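Local coordinates for TagI restriction endonuclease (Thermocrispum agreste, PDB 6GHS), which cleaves DNA carrying modified cytosines such as 5-methylcytosine, probably pairing an SRA domain for recognition with an HNH nuclease domain for cutting, at residues Gly260-Val270 with Ala273-Val284; Val193-Asn201 with Pro240-Cys248. All coordinates share one frame; numbering follows the deposited sequence.

Overall arrangement
Both contacts involve the HNH nuclease part of the chain, and their centres lie 21 Å apart. Interaction 2 joins the helix starting at Ala196 to the segment that runs into strand 246-249. Interaction 1 comes later in the chain and builds a small antiparallel sheet. The two meet at Leu247, whose CD1 lies 3.9 Å from Ile264 CD1 and whose CD2 lies 4.2 Å from Leu282 CD2. The zinc ion bound by Cys210, Cys213, Cys250 and Asp253 is about 7 Å from the side chain of Leu262 in interaction 1. A sodium ion is about 7 Å from the side chain of Arg194 in interaction 2.

Interaction 1: Gly260-Val270 with Ala273-Val284; sequences GALYITDDLKV and ALNGEVIGPLRV
A beta hairpin with a classic bulge brings Val270 against both Ile279 and Gly280. Val270 N donates to Gly280 O at 2.7 Å, nearly in line with the carbonyl. Val270 O accepts a hydrogen bond from Ile279 N at 2.9 Å and a weak, longer one from Gly280 N. One carbonyl thus serves two successive amides. Beyond the bulge, Leu282 N donates to Leu268 O at 3.0 Å in an almost straight bond of 170°.

The side chain of Val270 is split between two neighbours. Its CG1, anti to the backbone N (chi1 -179°), meets Ile279 CB. Val270 CG2 reaches Leu282 CD1 at 4.0 Å. Leu282 CD1 also touches Ile264 CD1 at 4.2 Å, with the two side chains crossing at about a right angle. Leu268 CD1 packs on Val284 CG2. Helix 292-299 covers Ile264 and Leu268 through Ile295.

At the far end, Ala273 CB sits at the edge of the Tyr263 ring, near its plane, 3.8 Å from Tyr263 CD1. Ala273 N makes a weak hydrogen bond to Ala261 O. Two turns shape the connections: a type I turn from Thr265 to Leu268, and an Asx turn in which Asn275 OD1 accepts from Glu277 N. Strands 263-264, 269-271 and 278-281 together form a three-stranded antiparallel meander, which follows helix 251-258 of the nuclease domain.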
ATOM      1  N   GLY A 260      10.398 -12.294  -6.382  1.00 29.30           N
ATOM      2  CA  GLY A 260      11.400 -13.135  -7.054  1.00 30.05           C
ATOM      3  C   GLY A 260      12.385 -12.501  -8.032  1.00 30.16           C
ATOM      4  O   GLY A 260      12.787 -13.167  -8.992  1.00 29.82           O
ATOM      5  N   ALA A 261      12.768 -11.239  -7.822  1.00 29.98           N
ATOM      6  CA  ALA A 261      13.741 -10.551  -8.711  1.00 31.13           C
ATOM      7  C   ALA A 261      15.123 -10.248  -8.062  1.00 32.48           C
ATOM      8  O   ALA A 261      16.052  -9.764  -8.731  1.00 32.19           O
ATOM      9  CB  ALA A 261      13.114  -9.281  -9.267  1.00 31.11           C
ATOM     10  N   LEU A 262      15.241 -10.535  -6.763  1.00 33.30           N
ATOM     11  CA  LEU A 262      16.468 -10.380  -6.002  1.00 32.44           C
ATOM     12  C   LEU A 262      16.553 -11.530  -5.002  1.00 33.70           C
ATOM     13  O   LEU A 262      15.535 -11.985  -4.479  1.00 34.28           O
ATOM     14  CB  LEU A 262      16.439  -9.073  -5.226  1.00 32.73           C
ATOM     15  CG  LEU A 262      16.384  -7.789  -6.047  1.00 34.26           C
ATOM     16  CD1 LEU A 262      15.984  -6.598  -5.175  1.00 34.18           C
ATOM     17  CD2 LEU A 262      17.709  -7.553  -6.768  1.00 34.58           C
ATOM     18  N   TYR A 263      17.761 -12.032  -4.771  1.00 34.18           N
ATOM     19  CA  TYR A 263      18.057 -12.777  -3.560  1.00 33.75           C
ATOM     20  C   TYR A 263      19.411 -12.351  -3.079  1.00 33.59           C
ATOM     21  O   TYR A 263      20.167 -11.686  -3.803  1.00 29.22           O
ATOM     22  CB  TYR A 263      17.978 -14.308  -3.748  1.00 35.10           C
ATOM     23  CG  TYR A 263      19.009 -14.949  -4.669  1.00 35.15           C
ATOM     24  CD1 TYR A 263      18.711 -15.184  -6.008  1.00 35.08           C
ATOM     25  CD2 TYR A 263      20.262 -15.344  -4.193  1.00 34.97           C
ATOM     26  CE1 TYR A 263      19.627 -15.768  -6.860  1.00 35.98           C
ATOM     27  CE2 TYR A 263      21.191 -15.926  -5.041  1.00 36.27           C
ATOM     28  CZ  TYR A 263      20.867 -16.140  -6.379  1.00 37.05           C
ATOM     29  OH  TYR A 263      21.766 -16.727  -7.258  1.00 38.30           O
ATOM     30  N   ILE A 264      19.685 -12.744  -1.839  1.00 37.15           N
ATOM     31  CA  ILE A 264      20.943 -12.460  -1.170  1.00 39.59           C
ATOM     32  C   ILE A 264      21.634 -13.794  -0.897  1.00 40.10           C
ATOM     33  O   ILE A 264      20.973 -14.755  -0.509  1.00 37.42           O
ATOM     34  CB  ILE A 264      20.718 -11.662   0.130  1.00 40.46           C
ATOM     35  CG1 ILE A 264      20.055 -10.307  -0.180  1.00 41.94           C
ATOM     36  CG2 ILE A 264      22.035 -11.411   0.841  1.00 40.70           C
ATOM     37  CD1 ILE A 264      19.286  -9.723   0.991  1.00 42.07           C
ATOM     38  N   THR A 265      22.948 -13.837  -1.149  1.00 43.00           N
ATOM     39  CA  THR A 265      23.799 -15.003  -0.870  1.00 45.20           C
ATOM     40  C   THR A 265      24.157 -15.087   0.604  1.00 47.45           C
ATOM     41  O   THR A 265      23.945 -14.142   1.360  1.00 45.89           O
ATOM     42  CB  THR A 265      25.135 -14.944  -1.637  1.00 45.27           C
ATOM     43  OG1 THR A 265      25.758 -13.680  -1.401  1.00 46.33           O
ATOM     44  CG2 THR A 265      24.920 -15.136  -3.126  1.00 46.34           C
ATOM     45  N   ASP A 266      24.707 -16.231   1.003  1.00 51.83           N
ATOM     46  CA  ASP A 266      25.241 -16.411   2.352  1.00 52.86           C
ATOM     47  C   ASP A 266      26.365 -15.410   2.645  1.00 53.66           C
ATOM     48  O   ASP A 266      26.505 -14.950   3.784  1.00 55.36           O
ATOM     49  CB  ASP A 266      25.763 -17.842   2.553  1.00 53.51           C
ATOM     50  CG  ASP A 266      24.654 -18.861   2.765  1.00 53.84           C
ATOM     51  OD1 ASP A 266      23.593 -18.517   3.350  1.00 51.06           O
ATOM     52  OD2 ASP A 266      24.872 -20.026   2.362  1.00 54.47           O
ATOM     53  N   ASP A 267      27.145 -15.053   1.625  1.00 51.27           N
ATOM     54  CA  ASP A 267      28.190 -14.060   1.819  1.00 53.76           C
ATOM     55  C   ASP A 267      27.706 -12.624   1.535  1.00 55.26           C
ATOM     56  O   ASP A 267      28.517 -11.751   1.233  1.00 63.22           O
ATOM     57  CB  ASP A 267      29.481 -14.446   1.056  1.00 55.64           C
ATOM     58  CG  ASP A 267      29.339 -14.392  -0.459  1.00 55.79           C
ATOM     59  OD1 ASP A 267      29.763 -13.392  -1.059  1.00 58.71           O
ATOM     60  OD2 ASP A 267      28.844 -15.362  -1.061  1.00 57.77           O
ATOM     61  N   LEU A 268      26.397 -12.384   1.668  1.00 53.04           N
ATOM     62  CA  LEU A 268      25.762 -11.050   1.556  1.00 50.85           C
ATOM     63  C   LEU A 268      25.994 -10.251   0.265  1.00 48.42           C
ATOM     64  O   LEU A 268      26.174  -9.033   0.294  1.00 46.64           O
ATOM     65  CB  LEU A 268      26.065 -10.192   2.795  1.00 52.12           C
ATOM     66  CG  LEU A 268      25.543 -10.704   4.142  1.00 53.83           C
ATOM     67  CD1 LEU A 268      25.727  -9.630   5.201  1.00 54.52           C
ATOM     68  CD2 LEU A 268      24.080 -11.105   4.085  1.00 54.77           C
ATOM     69  N   LYS A 269      25.964 -10.944  -0.863  1.00 48.63           N
ATOM     70  CA  LYS A 269      25.881 -10.291  -2.159  1.00 51.41           C
ATOM     71  C   LYS A 269      24.428 -10.287  -2.624  1.00 48.14           C
ATOM     72  O   LYS A 269      23.682 -11.219  -2.342  1.00 47.15           O
ATOM     73  CB  LYS A 269      26.753 -11.010  -3.179  1.00 57.46           C
ATOM     74  CG  LYS A 269      28.244 -10.882  -2.918  1.00 64.34           C
ATOM     75  CD  LYS A 269      29.013 -11.817  -3.835  1.00 69.70           C
ATOM     76  CE  LYS A 269      30.503 -11.516  -3.859  1.00 73.46           C
ATOM     77  NZ  LYS A 269      31.124 -12.251  -4.996  1.00 76.43           N
ATOM     78  N   VAL A 270      24.041  -9.234  -3.336  1.00 44.19           N
ATOM     79  CA  VAL A 270      22.713  -9.116  -3.924  1.00 42.29           C
ATOM     80  C   VAL A 270      22.795  -9.667  -5.334  1.00 39.22           C
ATOM     81  O   VAL A 270      23.667  -9.268  -6.097  1.00 37.96           O
ATOM     82  CB  VAL A 270      22.258  -7.642  -3.989  1.00 44.24           C
ATOM     83  CG1 VAL A 270      20.854  -7.532  -4.572  1.00 44.97           C
ATOM     84  CG2 VAL A 270      22.324  -6.998  -2.606  1.00 44.93           C
ATOM     85  N   ALA A 273      17.796 -12.485  -9.372  1.00 31.71           N
ATOM     86  CA  ALA A 273      17.183 -13.797  -9.514  1.00 31.87           C
ATOM     87  C   ALA A 273      16.650 -14.126 -10.923  1.00 31.59           C
ATOM     88  O   ALA A 273      16.517 -15.297 -11.268  1.00 32.25           O
ATOM     89  CB  ALA A 273      16.072 -13.955  -8.490  1.00 32.05           C
ATOM     90  N   LEU A 274      16.338 -13.121 -11.730  1.00 31.58           N
ATOM     91  CA  LEU A 274      15.781 -13.379 -13.051  1.00 32.22           C
ATOM     92  C   LEU A 274      16.820 -13.899 -14.018  1.00 33.26           C
ATOM     93  O   LEU A 274      16.537 -14.807 -14.799  1.00 34.59           O
ATOM     94  CB  LEU A 274      15.137 -12.122 -13.644  1.00 32.60           C
ATOM     95  CG  LEU A 274      13.997 -11.447 -12.866  1.00 32.45           C
ATOM     96  CD1 LEU A 274      13.435 -10.275 -13.665  1.00 32.51           C
ATOM     97  CD2 LEU A 274      12.895 -12.427 -12.497  1.00 32.02           C
ATOM     98  N   ASN A 275      18.011 -13.314 -13.987  1.00 34.88           N
ATOM     99  CA  ASN A 275      19.066 -13.695 -14.930  1.00 36.80           C
ATOM    100  C   ASN A 275      20.331 -14.275 -14.290  1.00 37.41           C
ATOM    101  O   ASN A 275      21.264 -14.610 -15.016  1.00 38.94           O
ATOM    102  CB  ASN A 275      19.416 -12.511 -15.847  1.00 36.87           C
ATOM    103  CG  ASN A 275      20.016 -11.343 -15.100  1.00 36.78           C
ATOM    104  OD1 ASN A 275      20.476 -11.482 -13.976  1.00 38.54           O
ATOM    105  ND2 ASN A 275      20.013 -10.183 -15.724  1.00 36.94           N
ATOM    106  N   GLY A 276      20.372 -14.376 -12.957  1.00 38.06           N
ATOM    107  CA  GLY A 276      21.539 -14.912 -12.233  1.00 39.07           C
ATOM    108  C   GLY A 276      22.693 -13.950 -11.979  1.00 40.31           C
ATOM    109  O   GLY A 276      23.594 -14.251 -11.187  1.00 38.72           O
ATOM    110  N   GLU A 277      22.655 -12.784 -12.624  1.00 45.01           N
ATOM    111  CA  GLU A 277      23.744 -11.821 -12.577  1.00 49.83           C
ATOM    112  C   GLU A 277      23.881 -11.222 -11.174  1.00 49.42           C
ATOM    113  O   GLU A 277      22.884 -10.886 -10.536  1.00 50.86           O
ATOM    114  CB  GLU A 277      23.506 -10.721 -13.617  1.00 54.53           C
ATOM    115  CG  GLU A 277      24.704  -9.804 -13.833  1.00 63.02           C
ATOM    116  CD  GLU A 277      24.813  -9.253 -15.251  1.00 71.28           C
ATOM    117  OE1 GLU A 277      25.326  -8.116 -15.403  1.00 73.99           O
ATOM    118  OE2 GLU A 277      24.404  -9.952 -16.214  1.00 77.66           O
ATOM    119  N   VAL A 278      25.117 -11.109 -10.692  1.00 48.64           N
ATOM    120  CA  VAL A 278      25.390 -10.535  -9.371  1.00 46.07           C
ATOM    121  C   VAL A 278      25.367  -9.017  -9.510  1.00 45.78           C
ATOM    122  O   VAL A 278      26.038  -8.463 -10.391  1.00 47.01           O
ATOM    123  CB  VAL A 278      26.743 -11.013  -8.807  1.00 44.94           C
ATOM    124  CG1 VAL A 278      26.990 -10.433  -7.422  1.00 43.36           C
ATOM    125  CG2 VAL A 278      26.779 -12.540  -8.754  1.00 46.50           C
ATOM    126  N   ILE A 279      24.577  -8.365  -8.655  1.00 44.80           N
ATOM    127  CA  ILE A 279      24.400  -6.909  -8.673  1.00 44.12           C
ATOM    128  C   ILE A 279      25.572  -6.219  -7.978  1.00 41.74           C
ATOM    129  O   ILE A 279      26.127  -5.255  -8.498  1.00 40.77           O
ATOM    130  CB  ILE A 279      23.080  -6.478  -7.965  1.00 45.63           C
ATOM    131  CG1 ILE A 279      21.831  -7.052  -8.657  1.00 45.91           C
ATOM    132  CG2 ILE A 279      22.967  -4.959  -7.892  1.00 47.03           C
ATOM    133  CD1 ILE A 279      21.460  -6.390  -9.972  1.00 47.24           C
ATOM    134  N   GLY A 280      25.924  -6.715  -6.796  1.00 40.31           N
ATOM    135  CA  GLY A 280      26.882  -6.054  -5.911  1.00 42.47           C
ATOM    136  C   GLY A 280      26.647  -6.475  -4.467  1.00 44.60           C
ATOM    137  O   GLY A 280      25.755  -7.278  -4.202  1.00 46.79           O
ATOM    138  N   PRO A 281      27.453  -5.953  -3.520  1.00 45.86           N
ATOM    139  CA  PRO A 281      27.290  -6.336  -2.120  1.00 44.02           C
ATOM    140  C   PRO A 281      26.176  -5.553  -1.456  1.00 42.51           C
ATOM    141  O   PRO A 281      25.924  -4.395  -1.826  1.00 41.46           O
ATOM    142  CB  PRO A 281      28.636  -5.975  -1.497  1.00 43.89           C
ATOM    143  CG  PRO A 281      29.093  -4.809  -2.293  1.00 45.72           C
ATOM    144  CD  PRO A 281      28.550  -4.982  -3.692  1.00 46.92           C
ATOM    145  N   LEU A 282      25.526  -6.198  -0.487  1.00 41.57           N
ATOM    146  CA  LEU A 282      24.519  -5.561   0.368  1.00 41.03           C
ATOM    147  C   LEU A 282      25.215  -4.533   1.254  1.00 42.07           C
ATOM    148  O   LEU A 282      26.263  -4.829   1.811  1.00 43.66           O
ATOM    149  CB  LEU A 282      23.826  -6.619   1.239  1.00 38.39           C
ATOM    150  CG  LEU A 282      22.571  -6.282   2.050  1.00 36.95           C
ATOM    151  CD1 LEU A 282      21.353  -6.096   1.163  1.00 36.48           C
ATOM    152  CD2 LEU A 282      22.288  -7.392   3.050  1.00 36.49           C
ATOM    153  N   ARG A 283      24.645  -3.335   1.364  0.50 42.76           N
ATOM    154  CA  ARG A 283      25.145  -2.322   2.289  0.50 43.52           C
ATOM    155  C   ARG A 283      24.782  -2.774   3.693  0.50 45.99           C
ATOM    156  O   ARG A 283      23.604  -2.985   3.989  0.50 45.42           O
ATOM    157  CB  ARG A 283      24.536  -0.944   1.998  0.50 42.76           C
ATOM    158  CG  ARG A 283      24.738  -0.468   0.561  0.50 42.56           C
ATOM    159  CD  ARG A 283      24.459   1.023   0.361  0.50 41.30           C
ATOM    160  NE  ARG A 283      25.435   1.874   1.030  0.50 39.19           N
ATOM    161  CZ  ARG A 283      25.242   2.403   2.229  0.50 38.46           C
ATOM    162  NH1 ARG A 283      24.111   2.180   2.874  0.50 37.92           N
ATOM    163  NH2 ARG A 283      26.171   3.157   2.781  0.50 38.64           N
ATOM    164  N   VAL A 284      25.802  -2.938   4.537  1.00 49.67           N
ATOM    165  CA  VAL A 284      25.642  -3.431   5.915  1.00 52.59           C
ATOM    166  C   VAL A 284      25.959  -2.296   6.902  1.00 56.14           C
ATOM    167  O   VAL A 284      26.658  -1.337   6.563  1.00 55.97           O
ATOM    168  CB  VAL A 284      26.533  -4.671   6.159  1.00 52.89           C
ATOM    169  CG1 VAL A 284      26.165  -5.389   7.459  1.00 55.20           C
ATOM    170  CG2 VAL A 284      26.402  -5.642   4.991  1.00 52.24           C
TER

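Interaction 2: Val193-Asn201 with Pro240-Cys248; sequences VRSAQVVKN and PDVESNMLC
The start of a helix, with Ser195 at its N-cap position, lies against a loop that leads into strand 246-249. The backbones come closest at Val198 and Glu243, whose CA atoms are 5.5 Å apart. The CA atoms of Arg194 and Asp241 are 6.7 Å apart. Side chains bridge the gap.

Asp241 reaches across with its CG anti to the backbone N (chi1 -176°). Asp241 OD2 accepts a nearly straight hydrogen bond from Ser195 N at 2.6 Å. The other oxygen, OD1, takes a hydrogen bond from a water that also donates to Ser195 O. This water lies in the plane of the Arg194 guanidinium, at its edge. OD1 also forms a hydrogen bond with His229 NE2, so the carboxylate ties the segment just before the helix to strand 223-229.

Further along the helix, Asn201 ND2 donates to Glu243 OE2 at 2.8 Å. It arrives on the anti side, and the amide and carboxylate planes are 32° apart. Between these two polar links sits Val198. Val198 CG1 rests on the peptide joining Val242 and Glu243, 3.5 Å from Glu243 N. Met246, a buried residue, packs on the helix from strand 246-249, with SD 4.1 Å from Val198 CG1 and 4.0 Å from Val199 CA. Strands 223-229 and 246-249, followed by helix 251-258, make the beta-beta-alpha unit of HNH nucleases, and this contact docks helix 196-206 against it.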
ATOM      1  N   VAL A 193      -0.333  -7.152  14.509  1.00 99.65           N
ATOM      2  CA  VAL A 193       0.185  -5.797  14.296  1.00102.10           C
ATOM      3  C   VAL A 193       1.719  -5.794  14.341  1.00 95.55           C
ATOM      4  O   VAL A 193       2.341  -6.681  14.937  1.00 94.06           O
ATOM      5  CB  VAL A 193      -0.377  -4.771  15.329  1.00105.58           C
ATOM      6  CG1 VAL A 193      -0.290  -3.339  14.786  1.00103.34           C
ATOM      7  CG2 VAL A 193      -1.817  -5.112  15.718  1.00108.49           C
ATOM      8  N   ARG A 194       2.313  -4.785  13.708  1.00 86.49           N
ATOM      9  CA  ARG A 194       3.756  -4.698  13.522  1.00 79.00           C
ATOM     10  C   ARG A 194       4.385  -3.607  14.382  1.00 73.73           C
ATOM     11  O   ARG A 194       3.801  -2.537  14.563  1.00 70.80           O
ATOM     12  CB  ARG A 194       4.039  -4.391  12.066  1.00 78.97           C
ATOM     13  CG  ARG A 194       3.381  -5.346  11.073  1.00 80.29           C
ATOM     14  CD  ARG A 194       3.491  -4.830   9.649  1.00 79.41           C
ATOM     15  NE  ARG A 194       4.826  -4.296   9.403  1.00 81.56           N
ATOM     16  CZ  ARG A 194       5.202  -3.666   8.299  1.00 85.73           C
ATOM     17  NH1 ARG A 194       4.349  -3.506   7.288  1.00 88.04           N
ATOM     18  NH2 ARG A 194       6.453  -3.207   8.205  1.00 85.25           N
ATOM     19  N   SER A 195       5.586  -3.875  14.887  1.00 67.64           N
ATOM     20  CA  SER A 195       6.255  -2.970  15.817  1.00 63.35           C
ATOM     21  C   SER A 195       6.847  -1.791  15.073  1.00 58.41           C
ATOM     22  O   SER A 195       7.625  -1.970  14.145  1.00 55.44           O
ATOM     23  CB  SER A 195       7.358  -3.693  16.593  1.00 62.96           C
ATOM     24  OG  SER A 195       7.839  -2.894  17.661  1.00 61.76           O
ATOM     25  N   ALA A 196       6.456  -0.593  15.492  1.00 57.27           N
ATOM     26  CA  ALA A 196       7.002   0.654  14.967  1.00 58.27           C
ATOM     27  C   ALA A 196       8.495   0.799  15.260  1.00 61.01           C
ATOM     28  O   ALA A 196       9.260   1.276  14.410  1.00 61.42           O
ATOM     29  CB  ALA A 196       6.247   1.835  15.558  1.00 56.97           C
ATOM     30  N   GLN A 197       8.887   0.402  16.470  1.00 64.18           N
ATOM     31  CA  GLN A 197      10.281   0.485  16.936  1.00 66.91           C
ATOM     32  C   GLN A 197      11.277  -0.220  16.010  1.00 59.57           C
ATOM     33  O   GLN A 197      12.394   0.271  15.786  1.00 55.09           O
ATOM     34  CB  GLN A 197      10.413  -0.074  18.379  1.00 76.69           C
ATOM     35  CG  GLN A 197      10.347   0.982  19.480  1.00 82.47           C
ATOM     36  CD  GLN A 197      11.643   1.777  19.595  1.00 87.91           C
ATOM     37  OE1 GLN A 197      11.721   2.928  19.157  1.00 93.26           O
ATOM     38  NE2 GLN A 197      12.678   1.152  20.160  1.00 84.95           N
ATOM     39  N   VAL A 198      10.851  -1.365  15.476  1.00 55.30           N
ATOM     40  CA  VAL A 198      11.704  -2.228  14.653  1.00 52.31           C
ATOM     41  C   VAL A 198      12.093  -1.490  13.368  1.00 49.49           C
ATOM     42  O   VAL A 198      13.283  -1.389  13.030  1.00 46.81           O
ATOM     43  CB  VAL A 198      10.995  -3.577  14.350  1.00 51.03           C
ATOM     44  CG1 VAL A 198      11.777  -4.423  13.355  1.00 52.25           C
ATOM     45  CG2 VAL A 198      10.799  -4.373  15.630  1.00 51.33           C
ATOM     46  N   VAL A 199      11.069  -0.951  12.704  1.00 46.33           N
ATOM     47  CA  VAL A 199      11.201  -0.192  11.461  1.00 45.09           C
ATOM     48  C   VAL A 199      12.097   1.014  11.704  1.00 46.70           C
ATOM     49  O   VAL A 199      13.084   1.228  10.990  1.00 44.88           O
ATOM     50  CB  VAL A 199       9.821   0.306  10.945  1.00 44.70           C
ATOM     51  CG1 VAL A 199       9.930   0.871   9.537  1.00 44.02           C
ATOM     52  CG2 VAL A 199       8.781  -0.806  10.960  1.00 46.55           C
ATOM     53  N   LYS A 200      11.743   1.779  12.739  1.00 49.76           N
ATOM     54  CA  LYS A 200      12.442   3.007  13.106  1.00 50.78           C
ATOM     55  C   LYS A 200      13.940   2.794  13.360  1.00 45.96           C
ATOM     56  O   LYS A 200      14.744   3.643  12.994  1.00 44.11           O
ATOM     57  CB  LYS A 200      11.787   3.639  14.338  1.00 57.65           C
ATOM     58  CG  LYS A 200      12.101   5.119  14.501  1.00 67.22           C
ATOM     59  CD  LYS A 200      11.839   5.623  15.916  1.00 74.80           C
ATOM     60  CE  LYS A 200      12.270   7.083  16.063  1.00 79.70           C
ATOM     61  NZ  LYS A 200      11.888   7.678  17.378  1.00 81.13           N
ATOM     62  N   ASN A 201      14.304   1.673  13.982  1.00 44.07           N
ATOM     63  CA  ASN A 201      15.721   1.326  14.209  1.00 44.01           C
ATOM     64  C   ASN A 201      16.468   1.107  12.903  1.00 42.00           C
ATOM     65  O   ASN A 201      17.548   1.660  12.676  1.00 41.61           O
ATOM     66  CB  ASN A 201      15.861   0.036  15.047  1.00 45.05           C
ATOM     67  CG  ASN A 201      15.648   0.257  16.535  1.00 44.77           C
ATOM     68  OD1 ASN A 201      15.927   1.329  17.071  1.00 44.05           O
ATOM     69  ND2 ASN A 201      15.168  -0.781  17.216  1.00 44.05           N
ATOM     70  N   PRO A 240       9.700 -13.550  12.279  1.00 44.04           N
ATOM     71  CA  PRO A 240       9.623 -12.647  13.405  1.00 44.60           C
ATOM     72  C   PRO A 240       9.640 -11.204  12.924  1.00 43.18           C
ATOM     73  O   PRO A 240      10.261 -10.896  11.892  1.00 39.72           O
ATOM     74  CB  PRO A 240      10.904 -12.965  14.173  1.00 46.65           C
ATOM     75  CG  PRO A 240      11.887 -13.311  13.101  1.00 46.20           C
ATOM     76  CD  PRO A 240      11.069 -14.070  12.089  1.00 45.49           C
ATOM     77  N   ASP A 241       8.958 -10.337  13.669  1.00 41.69           N
ATOM     78  CA  ASP A 241       8.989  -8.900  13.409  1.00 40.19           C
ATOM     79  C   ASP A 241      10.140  -8.294  14.203  1.00 38.23           C
ATOM     80  O   ASP A 241       9.938  -7.714  15.269  1.00 37.06           O
ATOM     81  CB  ASP A 241       7.639  -8.258  13.769  1.00 39.09           C
ATOM     82  CG  ASP A 241       7.572  -6.776  13.420  1.00 38.84           C
ATOM     83  OD1 ASP A 241       8.307  -6.296  12.516  1.00 35.70           O
ATOM     84  OD2 ASP A 241       6.750  -6.090  14.063  1.00 39.88           O
ATOM     85  N   VAL A 242      11.352  -8.462  13.681  1.00 38.12           N
ATOM     86  CA  VAL A 242      12.556  -7.938  14.328  1.00 39.93           C
ATOM     87  C   VAL A 242      13.600  -7.407  13.349  1.00 39.24           C
ATOM     88  O   VAL A 242      13.646  -7.788  12.176  1.00 36.74           O
ATOM     89  CB  VAL A 242      13.230  -8.992  15.246  1.00 41.03           C
ATOM     90  CG1 VAL A 242      12.353  -9.288  16.454  1.00 41.85           C
ATOM     91  CG2 VAL A 242      13.562 -10.268  14.474  1.00 41.84           C
ATOM     92  N   GLU A 243      14.484  -6.581  13.897  1.00 40.06           N
ATOM     93  CA  GLU A 243      15.497  -5.847  13.143  1.00 41.51           C
ATOM     94  C   GLU A 243      16.329  -6.775  12.272  1.00 42.04           C
ATOM     95  O   GLU A 243      16.727  -6.399  11.171  1.00 42.18           O
ATOM     96  CB  GLU A 243      16.432  -5.070  14.091  1.00 42.78           C
ATOM     97  CG  GLU A 243      15.786  -3.917  14.871  1.00 43.93           C
ATOM     98  CD  GLU A 243      14.994  -4.332  16.125  1.00 45.73           C
ATOM     99  OE1 GLU A 243      14.884  -5.547  16.451  1.00 44.71           O
ATOM    100  OE2 GLU A 243      14.457  -3.418  16.793  1.00 47.88           O
ATOM    101  N   SER A 244      16.583  -7.984  12.773  1.00 44.20           N
ATOM    102  CA  SER A 244      17.385  -8.990  12.058  1.00 45.64           C
ATOM    103  C   SER A 244      16.675  -9.642  10.851  1.00 44.89           C
ATOM    104  O   SER A 244      17.331 -10.262   9.998  1.00 44.66           O
ATOM    105  CB  SER A 244      17.860 -10.069  13.042  1.00 45.95           C
ATOM    106  OG  SER A 244      16.782 -10.540  13.834  1.00 47.74           O
ATOM    107  N   ASN A 245      15.350  -9.495  10.784  1.00 41.65           N
ATOM    108  CA  ASN A 245      14.548 -10.028   9.695  1.00 39.08           C
ATOM    109  C   ASN A 245      13.966  -8.878   8.859  1.00 37.91           C
ATOM    110  O   ASN A 245      12.804  -8.907   8.470  1.00 37.66           O
ATOM    111  CB  ASN A 245      13.442 -10.879  10.317  1.00 38.81           C
ATOM    112  CG  ASN A 245      12.571 -11.567   9.292  1.00 37.82           C
ATOM    113  OD1 ASN A 245      13.011 -11.888   8.190  1.00 35.75           O
ATOM    114  ND2 ASN A 245      11.312 -11.784   9.651  1.00 38.40           N
ATOM    115  N   MET A 246      14.781  -7.865   8.580  1.00 36.84           N
ATOM    116  CA  MET A 246      14.309  -6.661   7.899  1.00 35.70           C
ATOM    117  C   MET A 246      15.435  -5.947   7.175  1.00 35.01           C
ATOM    118  O   MET A 246      16.555  -5.904   7.674  1.00 35.41           O
ATOM    119  CB  MET A 246      13.685  -5.702   8.901  1.00 34.86           C
ATOM    120  CG  MET A 246      13.181  -4.424   8.263  1.00 35.04           C
ATOM    121  SD  MET A 246      12.097  -3.502   9.345  1.00 35.50           S
ATOM    122  CE  MET A 246      10.650  -4.560   9.373  1.00 36.36           C
ATOM    123  N   LEU A 247      15.117  -5.381   6.009  1.00 34.49           N
ATOM    124  CA  LEU A 247      16.042  -4.541   5.240  1.00 33.60           C
ATOM    125  C   LEU A 247      15.412  -3.184   4.965  1.00 32.84           C
ATOM    126  O   LEU A 247      14.224  -3.106   4.664  1.00 35.05           O
ATOM    127  CB  LEU A 247      16.363  -5.176   3.888  1.00 32.82           C
ATOM    128  CG  LEU A 247      16.915  -6.599   3.850  1.00 32.60           C
ATOM    129  CD1 LEU A 247      16.723  -7.177   2.451  1.00 32.92           C
ATOM    130  CD2 LEU A 247      18.377  -6.614   4.253  1.00 32.44           C
ATOM    131  N   CYS A 248      16.211  -2.126   5.051  1.00 30.48           N
ATOM    132  CA  CYS A 248      15.811  -0.811   4.547  1.00 28.82           C
ATOM    133  C   CYS A 248      16.016  -0.773   3.022  1.00 27.18           C
ATOM    134  O   CYS A 248      17.129  -0.961   2.542  1.00 26.36           O
ATOM    135  CB  CYS A 248      16.643   0.276   5.223  1.00 28.86           C
ATOM    136  SG  CYS A 248      16.345   1.954   4.642  1.00 28.17           S
TER
HETATM  137  O   HOH W   1       7.695  -3.769  11.547  1.00 41.16           O